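Particle-associated lyase (Acinetobacter bacteriophage AP22, PDB 4Y9V) serves as a phage tailspike that binds the capsular polysaccharide of Acinetobacter baumannii and probably degrades it as a lyase. Local coordinates at residues 470-475 against 489-494; 503-508 against 546-551; 420-425 against 456-461. All blocks are in the same frame, centred on the assembly; numbering follows the deposited sequence.

Contact 1. Residues 470-475 against 489-494; sequences HWAWVE and IIVDDV
Two faces of the pectin lyase-like beta-helix meet inside the solenoid, where Trp471, at a corner of the chain, and Ala472 and Val474 of the strand that follows pack against Ile489 and Val491 of the next coil and Val494 just beyond them. The strand pieces 472-475 and 489-491 run nearly antiparallel at 162°, their axes 8.8 Å apart, so side chains alone bridge the gap. Val494 lies over one face of the Trp471 indole: its CB stands 3.8 Å from the centroid of the six-membered ring, 15° off the normal, a CH-pi contact. The two methyls straddle that approach, CG1 over the CE3-CZ3 side and CG2 3.7 Å from Trp471 CE2, near the junction with the pyrrole ring. Further along, the methyl of Ala472 sits between two branches, its CB 3.9 Å from Ile489 CG2 and equally far from Val491 CG2. The other methyl of Val491, CG1, is anti to the backbone N (chi1 -176°) and meets Trp471 CB at 3.9 Å. Val474 CG2 and Ile489 CD1 make a looser end to the row at 4.2 Å. All six residues are buried; Ile457 of strand 453-458 touches both Trp471 and Val494, and Val461 of strand 461-463 does the same.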
loop_
_atom_site.group_PDB
_atom_site.type_symbol
_atom_site.label_atom_id
_atom_site.label_comp_id
_atom_site.label_asym_id
_atom_site.label_seq_id
_atom_site.Cartn_x
_atom_site.Cartn_y
_atom_site.Cartn_z
ATOM N N HIS A 470 25.583 12.604 7.960
ATOM C CA HIS A 470 24.342 13.262 8.368
ATOM C C HIS A 470 23.121 12.523 7.850
ATOM O O HIS A 470 23.132 11.943 6.763
ATOM C CB HIS A 470 24.280 14.727 7.949
ATOM C CG HIS A 470 24.162 14.990 6.473
ATOM N ND1 HIS A 470 25.249 15.269 5.692
ATOM C CD2 HIS A 470 23.058 15.002 5.690
ATOM C CE1 HIS A 470 24.759 15.442 4.449
ATOM N NE2 HIS A 470 23.461 15.287 4.411
ATOM N N TRP A 471 22.035 12.656 8.623
ATOM C CA TRP A 471 20.704 12.275 8.159
ATOM C C TRP A 471 20.077 13.374 7.302
ATOM O O TRP A 471 19.555 13.067 6.225
ATOM C CB TRP A 471 19.805 11.884 9.343
ATOM C CG TRP A 471 20.099 10.494 9.850
ATOM C CD1 TRP A 471 20.979 10.127 10.828
ATOM C CD2 TRP A 471 19.514 9.304 9.351
ATOM N NE1 TRP A 471 20.960 8.751 10.978
ATOM C CE2 TRP A 471 20.064 8.213 10.084
ATOM C CE3 TRP A 471 18.545 9.028 8.372
ATOM C CZ2 TRP A 471 19.694 6.894 9.852
ATOM C CZ3 TRP A 471 18.168 7.704 8.157
ATOM C CH2 TRP A 471 18.740 6.650 8.889
ATOM N N ALA A 472 20.076 14.628 7.752
ATOM C CA ALA A 472 19.465 15.722 7.010
ATOM C C ALA A 472 20.391 16.936 6.946
ATOM O O ALA A 472 20.976 17.324 7.956
ATOM C CB ALA A 472 18.150 16.155 7.667
ATOM N N TRP A 473 20.433 17.561 5.763
ATOM C CA TRP A 473 21.152 18.830 5.592
ATOM C C TRP A 473 20.477 19.611 4.471
ATOM O O TRP A 473 20.109 19.028 3.450
ATOM C CB TRP A 473 22.610 18.595 5.253
ATOM C CG TRP A 473 23.448 19.838 5.251
ATOM C CD1 TRP A 473 23.413 20.885 6.129
ATOM C CD2 TRP A 473 24.505 20.138 4.322
ATOM N NE1 TRP A 473 24.366 21.816 5.810
ATOM C CE2 TRP A 473 25.055 21.394 4.708
ATOM C CE3 TRP A 473 25.038 19.487 3.201
ATOM C CZ2 TRP A 473 26.118 21.976 4.011
ATOM C CZ3 TRP A 473 26.081 20.061 2.514
ATOM C CH2 TRP A 473 26.601 21.313 2.914
ATOM N N VAL A 474 20.322 20.921 4.669
ATOM C CA VAL A 474 19.774 21.856 3.682
ATOM C C VAL A 474 20.676 23.085 3.716
ATOM O O VAL A 474 20.874 23.647 4.786
ATOM C CB VAL A 474 18.324 22.237 4.024
ATOM C CG1 VAL A 474 17.801 23.259 3.019
ATOM C CG2 VAL A 474 17.422 21.019 4.094
ATOM N N GLU A 475 21.202 23.530 2.556
ATOM C CA GLU A 475 22.109 24.662 2.577
ATOM C C GLU A 475 22.261 25.258 1.167
ATOM O O GLU A 475 22.122 24.562 0.152
ATOM C CB GLU A 475 23.471 24.237 3.150
ATOM C CG GLU A 475 24.437 25.412 3.468
ATOM C CD GLU A 475 23.780 26.464 4.301
ATOM O OE1 GLU A 475 23.767 26.325 5.547
ATOM O OE2 GLU A 475 23.216 27.427 3.722
ATOM N N ILE A 489 12.758 20.801 10.307
ATOM C CA ILE A 489 13.438 19.539 10.047
ATOM C C ILE A 489 13.182 18.636 11.254
ATOM O O ILE A 489 13.503 18.991 12.383
ATOM C CB ILE A 489 14.932 19.670 9.750
ATOM C CG1 ILE A 489 15.172 20.543 8.507
ATOM C CG2 ILE A 489 15.558 18.283 9.612
ATOM C CD1 ILE A 489 16.617 20.883 8.244
ATOM N N ILE A 490 12.576 17.474 10.983
ATOM C CA ILE A 490 12.339 16.459 11.992
ATOM C C ILE A 490 13.162 15.231 11.626
ATOM O O ILE A 490 13.050 14.734 10.508
ATOM C CB ILE A 490 10.836 16.097 12.037
ATOM C CG1 ILE A 490 10.020 17.296 12.508
ATOM C CG2 ILE A 490 10.588 14.855 12.864
ATOM C CD1 ILE A 490 8.510 17.100 12.336
ATOM N N VAL A 491 14.008 14.779 12.551
ATOM C CA VAL A 491 14.752 13.515 12.422
ATOM C C VAL A 491 14.591 12.851 13.777
ATOM O O VAL A 491 15.432 13.015 14.663
ATOM C CB VAL A 491 16.204 13.704 12.017
ATOM C CG1 VAL A 491 16.871 12.343 11.822
ATOM C CG2 VAL A 491 16.348 14.559 10.752
ATOM N N ASP A 492 13.458 12.139 13.962
ATOM C CA ASP A 492 13.015 11.767 15.310
ATOM C C ASP A 492 13.024 10.256 15.595
ATOM O O ASP A 492 12.886 9.905 16.773
ATOM C CB ASP A 492 11.659 12.349 15.631
ATOM C CG ASP A 492 10.539 11.810 14.773
ATOM O OD1 ASP A 492 10.802 11.119 13.804
ATOM O OD2 ASP A 492 9.352 12.127 15.110
ATOM N N ASP A 493 13.179 9.416 14.599
ATOM C CA ASP A 493 13.039 7.969 14.783
ATOM C C ASP A 493 13.776 7.279 13.628
ATOM O O ASP A 493 13.188 6.920 12.623
ATOM C CB ASP A 493 11.594 7.547 14.844
ATOM C CG ASP A 493 11.382 6.075 15.129
ATOM O OD1 ASP A 493 12.377 5.328 15.397
ATOM O OD2 ASP A 493 10.179 5.660 15.076
ATOM N N VAL A 494 15.091 7.155 13.819
ATOM C CA VAL A 494 15.999 6.537 12.876
ATOM C C VAL A 494 16.871 5.558 13.672
ATOM O O VAL A 494 17.041 5.735 14.881
ATOM C CB VAL A 494 16.891 7.573 12.146
ATOM C CG1 VAL A 494 16.034 8.596 11.414
ATOM C CG2 VAL A 494 17.881 8.261 13.077
#

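Contact 2. Residues 503-508 against 546-551; sequences PYLIYP and LKYKYS
Lys549, in the conformer described, passes over one face of the Tyr504 ring, with Pro508 CD on the opposite face, so the phenol is held between an aliphatic chain and a proline. The lysine starts with CB 3.7 Å from Tyr504 CD1 and bends at chi3 (-68°), which carries CE over the middle of the ring, 3.8 Å from its centroid and 13° off the normal. NZ of this conformer lies farther out, 4.3 Å from the same centroid, as an off-centre cation-pi contact, and also makes a weak hydrogen bond to Asn502 O. In the plane of the phenol, Tyr550 O comes up to the edge at CD1. Beneath these side chains the backbones form a single beta bridge, Tyr504 with Lys549: Lys549 N donates to Pro503 O at 2.9 Å, and Leu505 N donates to Lys549 O at 2.8 Å. The bridge joins the corner at Leu505, where the beta-helix chain turns, to the Ig-like domain of the tailspike. Leu505 reaches between two tyrosines: its CG meets Tyr548 CB at 3.9 Å, while CD1 lies alongside Tyr550, 3.8 Å from CE1. Pro503 runs beside Tyr548, pointing the same way, with CG near CD1 of the ring. Both tyrosine hydroxyls are bonded elsewhere, Tyr550 OH to Met522 O and Tyr548 OH to Asn496 N and to the terminal carboxylate of Ile625 of the second subunit. At the far end Ser551 CB rests 3.4 Å from Ile506 O, and its OG bonds Gln521 NE2.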
loop_
_atom_site.group_PDB
_atom_site.type_symbol
_atom_site.label_atom_id
_atom_site.label_comp_id
_atom_site.label_asym_id
_atom_site.label_seq_id
_atom_site.Cartn_x
_atom_site.Cartn_y
_atom_site.Cartn_z
ATOM N N PRO A 503 26.537 9.817 13.180
ATOM C CA PRO A 503 26.074 10.891 12.302
ATOM C C PRO A 503 25.525 12.049 13.069
ATOM O O PRO A 503 25.019 11.934 14.193
ATOM C CB PRO A 503 24.930 10.212 11.564
ATOM C CG PRO A 503 24.311 9.294 12.616
ATOM C CD PRO A 503 25.546 8.782 13.377
ATOM N N TYR A 504 25.493 13.229 12.392
ATOM C CA TYR A 504 24.586 14.279 12.771
ATOM C C TYR A 504 23.155 13.882 12.374
ATOM O O TYR A 504 22.905 13.455 11.249
ATOM C CB TYR A 504 24.928 15.587 12.055
ATOM C CG TYR A 504 26.174 16.251 12.564
ATOM C CD1 TYR A 504 26.103 17.099 13.681
ATOM C CD2 TYR A 504 27.408 16.012 12.001
ATOM C CE1 TYR A 504 27.224 17.691 14.178
ATOM C CE2 TYR A 504 28.557 16.633 12.489
ATOM C CZ TYR A 504 28.420 17.479 13.597
ATOM O OH TYR A 504 29.582 18.074 14.059
ATOM N N LEU A 505 22.213 14.128 13.277
ATOM C CA LEU A 505 20.789 14.048 12.917
ATOM C C LEU A 505 20.481 15.116 11.875
ATOM O O LEU A 505 19.874 14.870 10.844
ATOM C CB LEU A 505 19.956 14.159 14.176
ATOM C CG LEU A 505 20.143 12.992 15.163
ATOM C CD1 LEU A 505 19.643 13.353 16.540
ATOM C CD2 LEU A 505 19.428 11.742 14.665
ATOM N N ILE A 506 20.919 16.353 12.189
ATOM C CA ILE A 506 20.793 17.519 11.314
ATOM C C ILE A 506 22.167 18.167 11.282
ATOM O O ILE A 506 22.719 18.483 12.343
ATOM C CB ILE A 506 19.711 18.503 11.816
ATOM C CG1 ILE A 506 18.366 17.803 11.954
ATOM C CG2 ILE A 506 19.668 19.710 10.902
ATOM C CD1 ILE A 506 17.280 18.703 12.510
ATOM N N TYR A 507 22.747 18.315 10.102
ATOM C CA TYR A 507 24.082 18.880 9.993
ATOM C C TYR A 507 24.012 20.391 10.233
ATOM O O TYR A 507 23.194 21.071 9.607
ATOM C CB TYR A 507 24.692 18.559 8.618
ATOM C CG TYR A 507 26.152 18.888 8.620
ATOM C CD1 TYR A 507 27.060 17.934 9.044
ATOM C CD2 TYR A 507 26.635 20.162 8.316
ATOM C CE1 TYR A 507 28.412 18.186 9.097
ATOM C CE2 TYR A 507 27.972 20.445 8.426
ATOM C CZ TYR A 507 28.850 19.470 8.823
ATOM O OH TYR A 507 30.219 19.771 8.874
ATOM N N PRO A 508 24.896 20.930 11.093
ATOM C CA PRO A 508 24.825 22.360 11.440
ATOM C C PRO A 508 25.556 23.242 10.438
ATOM O O PRO A 508 26.739 23.076 10.217
ATOM C CB PRO A 508 25.547 22.397 12.791
ATOM C CG PRO A 508 26.513 21.279 12.754
ATOM C CD PRO A 508 25.823 20.178 11.980
ATOM N N LEU A 546 27.886 11.441 22.445
ATOM C CA LEU A 546 26.621 10.939 21.952
ATOM C C LEU A 546 26.797 10.273 20.579
ATOM O O LEU A 546 27.452 10.797 19.686
ATOM C CB LEU A 546 25.633 12.098 21.808
ATOM C CG LEU A 546 25.338 12.861 23.115
ATOM C CD1 LEU A 546 24.461 14.052 22.789
ATOM C CD2 LEU A 546 24.771 11.936 24.182
ATOM N N LYS A 547 26.121 9.112 20.407
ATOM C CA LYS A 547 26.181 8.451 19.107
ATOM C C LYS A 547 25.602 9.289 17.994
ATOM O O LYS A 547 26.170 9.371 16.868
ATOM C CB LYS A 547 25.442 7.135 19.204
ATOM C CG LYS A 547 25.324 6.467 17.825
ATOM C CD LYS A 547 24.796 5.051 17.952
ATOM C CE LYS A 547 24.579 4.370 16.630
ATOM N NZ LYS A 547 23.970 3.041 16.795
ATOM N N TYR A 548 24.434 9.865 18.246
ATOM C CA TYR A 548 23.780 10.734 17.284
ATOM C C TYR A 548 24.042 12.170 17.715
ATOM O O TYR A 548 23.789 12.549 18.863
ATOM C CB TYR A 548 22.271 10.460 17.194
ATOM C CG TYR A 548 21.936 9.018 16.847
ATOM C CD1 TYR A 548 21.801 8.578 15.536
ATOM C CD2 TYR A 548 21.719 8.083 17.858
ATOM C CE1 TYR A 548 21.478 7.271 15.250
ATOM C CE2 TYR A 548 21.394 6.769 17.571
ATOM C CZ TYR A 548 21.278 6.349 16.263
ATOM O OH TYR A 548 20.952 5.047 15.931
ATOM N N LYS A 549 24.576 12.999 16.808
ATOM C CA LYS A 549 24.904 14.364 17.172
ATOM C C LYS A 549 23.790 15.307 16.719
ATOM O O LYS A 549 23.165 15.125 15.702
ATOM C CB LYS A 549 26.230 14.730 16.504
ATOM C CG LYS A 549 27.340 13.798 16.931
ATOM C CD LYS A 549 28.653 14.060 16.246
ATOM C CE LYS A 549 28.419 13.687 14.803
ATOM N NZ LYS A 549 29.730 13.480 14.114
ATOM N N TYR A 550 23.578 16.307 17.560
ATOM C CA TYR A 550 22.552 17.317 17.273
ATOM C C TYR A 550 23.140 18.476 16.451
ATOM O O TYR A 550 24.338 18.687 16.391
ATOM C CB TYR A 550 21.987 17.833 18.621
ATOM C CG TYR A 550 21.283 16.736 19.398
ATOM C CD1 TYR A 550 20.005 16.377 19.071
ATOM C CD2 TYR A 550 21.916 16.037 20.415
ATOM C CE1 TYR A 550 19.327 15.353 19.732
ATOM C CE2 TYR A 550 21.264 15.015 21.089
ATOM C CZ TYR A 550 19.985 14.675 20.714
ATOM O OH TYR A 550 19.392 13.613 21.404
ATOM N N SER A 551 22.241 19.290 15.890
ATOM C CA SER A 551 22.697 20.483 15.196
ATOM C C SER A 551 23.179 21.566 16.144
ATOM O O SER A 551 23.902 22.472 15.730
ATOM C CB SER A 551 21.616 21.073 14.301
ATOM O OG SER A 551 20.515 21.488 15.117
#

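Contact 3. Residues 420-425 against 456-461; sequences KLDGGC and HITGGV
Lys420 and His456 stand side by side on neighbouring coils of the right-handed parallel beta-helix, at the start of a ladder in which strands 420-422 and 456-458 run parallel to within 2°. From CB, the lysine, in the conformer described, sets CG anti to the backbone N (chi1 -163°) and stays extended. CG lies 4.1 Å from His456 CB; CE then reaches the imidazole obliquely, 3.6 Å from ND1 and a little farther from CE1. NZ goes beyond the ring to a weak hydrogen bond with Gly460 O of the third subunit, so this pair looks out of the coil toward the trimer partner. Behind it the ladder is held by Leu421 N to His456 O, Thr458 N to Leu421 O at 3.0 Å, and Gly423 N to Thr458 O at 2.9 Å. Asp422 and Thr458 follow on the same face as Lys420, the OD1 of Asp422 near Thr458 CG2 and 3.4 Å from Gly459 CA; Thr458 OG1 is bonded to Asp492 OD1. On the opposite face Leu421 and Ile457 point into the core, where Leu421 CD2, again in one of two conformers, meets Val461 CG2 at 3.9 Å, the two side chains crossing at about a right angle. The first segment turns a corner at Gly423, and the second leaves its strand through Gly459 and Gly460; these three and Gly424 have positive phi. Past the corner one water accepts from Gly424 N at 3.0 Å, and Val461 CA approaches Gly424 O at 3.4 Å.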
loop_
_atom_site.group_PDB
_atom_site.type_symbol
_atom_site.label_atom_id
_atom_site.label_comp_id
_atom_site.label_asym_id
_atom_site.label_seq_id
_atom_site.Cartn_x
_atom_site.Cartn_y
_atom_site.Cartn_z
ATOM N N LYS A 420 9.802 13.777 2.836
ATOM C CA LYS A 420 9.231 12.985 3.932
ATOM C C LYS A 420 9.648 11.523 3.754
ATOM O O LYS A 420 9.052 10.803 2.969
ATOM C CB LYS A 420 7.708 13.108 4.003
ATOM C CG LYS A 420 7.084 12.676 5.311
ATOM C CD LYS A 420 5.607 13.098 5.490
ATOM C CE LYS A 420 5.107 12.819 6.874
ATOM N NZ LYS A 420 3.695 13.286 6.989
ATOM N N LEU A 421 10.709 11.108 4.481
ATOM C CA LEU A 421 11.268 9.755 4.399
ATOM C C LEU A 421 10.794 9.048 5.666
ATOM O O LEU A 421 11.216 9.386 6.758
ATOM C CB LEU A 421 12.785 9.838 4.266
ATOM C CG LEU A 421 13.487 8.540 3.848
ATOM C CD1 LEU A 421 14.960 8.870 3.544
ATOM C CD2 LEU A 421 13.411 7.422 4.876
ATOM N N ASP A 422 9.861 8.120 5.470
ATOM C CA ASP A 422 9.110 7.477 6.546
ATOM C C ASP A 422 9.328 5.975 6.459
ATOM O O ASP A 422 8.751 5.308 5.599
ATOM C CB ASP A 422 7.647 7.837 6.414
ATOM C CG ASP A 422 6.717 7.284 7.417
ATOM O OD1 ASP A 422 7.163 6.748 8.437
ATOM O OD2 ASP A 422 5.455 7.377 7.159
ATOM N N GLY A 423 10.177 5.451 7.333
ATOM C CA GLY A 423 10.467 4.054 7.372
ATOM C C GLY A 423 11.380 3.592 6.233
ATOM O O GLY A 423 11.792 4.340 5.383
ATOM N N GLY A 424 11.661 2.292 6.263
ATOM C CA GLY A 424 12.423 1.609 5.256
ATOM C C GLY A 424 13.777 1.143 5.777
ATOM O O GLY A 424 14.056 1.141 6.983
ATOM N N CYS A 425 14.606 0.700 4.823
ATOM C CA CYS A 425 15.860 0.021 5.101
ATOM C C CYS A 425 16.925 0.537 4.125
ATOM O O CYS A 425 16.790 0.348 2.919
ATOM C CB CYS A 425 15.655 -1.477 4.940
ATOM S SG CYS A 425 17.158 -2.411 5.246
ATOM N N HIS A 456 11.562 15.653 6.837
ATOM C CA HIS A 456 10.914 14.863 7.894
ATOM C C HIS A 456 11.357 13.437 7.708
ATOM O O HIS A 456 10.957 12.789 6.727
ATOM C CB HIS A 456 9.398 15.059 7.777
ATOM C CG HIS A 456 8.576 14.504 8.906
ATOM N ND1 HIS A 456 7.250 14.838 8.989
ATOM C CD2 HIS A 456 8.892 13.758 9.975
ATOM C CE1 HIS A 456 6.780 14.256 10.079
ATOM N NE2 HIS A 456 7.737 13.578 10.714
ATOM N N ILE A 457 12.211 12.935 8.598
ATOM C CA ILE A 457 12.768 11.594 8.550
ATOM C C ILE A 457 12.348 10.876 9.840
ATOM O O ILE A 457 12.620 11.344 10.929
ATOM C CB ILE A 457 14.304 11.587 8.406
ATOM C CG1 ILE A 457 14.779 12.420 7.240
ATOM C CG2 ILE A 457 14.786 10.163 8.322
ATOM C CD1 ILE A 457 16.284 12.506 7.074
ATOM N N THR A 458 11.608 9.776 9.668
ATOM C CA THR A 458 10.894 9.190 10.783
ATOM C C THR A 458 10.581 7.724 10.486
ATOM O O THR A 458 11.050 7.157 9.491
ATOM C CB THR A 458 9.628 10.047 11.053
ATOM O OG1 THR A 458 9.082 9.687 12.321
ATOM C CG2 THR A 458 8.578 9.934 9.970
ATOM N N GLY A 459 9.755 7.112 11.340
ATOM C CA GLY A 459 9.218 5.809 11.012
ATOM C C GLY A 459 10.125 4.643 11.230
ATOM O O GLY A 459 9.877 3.555 10.714
ATOM N N GLY A 460 11.234 4.846 11.978
ATOM C CA GLY A 460 12.097 3.721 12.287
ATOM C C GLY A 460 12.914 3.245 11.111
ATOM O O GLY A 460 13.305 2.075 11.065
ATOM N N VAL A 461 13.202 4.132 10.173
ATOM C CA VAL A 461 14.090 3.815 9.072
ATOM C C VAL A 461 15.446 3.390 9.623
ATOM O O VAL A 461 16.005 4.051 10.515
ATOM C CB VAL A 461 14.205 4.994 8.097
ATOM C CG1 VAL A 461 14.652 6.305 8.755
ATOM C CG2 VAL A 461 15.135 4.637 6.923
HETATM O O HOH W 1 10.043 0.966 8.373
#

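Overall arrangement
From the N terminus, contact 3 comes first, closing a 30-residue span between 420-425 and 456-461 and setting one coil of the beta-helix on the next. Contact 1 follows, joining 470-475 to 489-494 across the interior within a shorter span, and contact 2 closes last, bringing 503-508 to 546-551. The three spans run in series and none nests or crosses. Contact 1 nevertheless touches both others: Ile457 N probably hydrogen-bonds Ile490 O between contacts 3 and 1, while between contacts 1 and 2 Trp471 N probably pairs with Tyr504 O, and Ala472 O with Tyr507 N. Contacts 2 and 3 remain apart. Together they lead from the stacked coils to the C-terminal Ig-like domain.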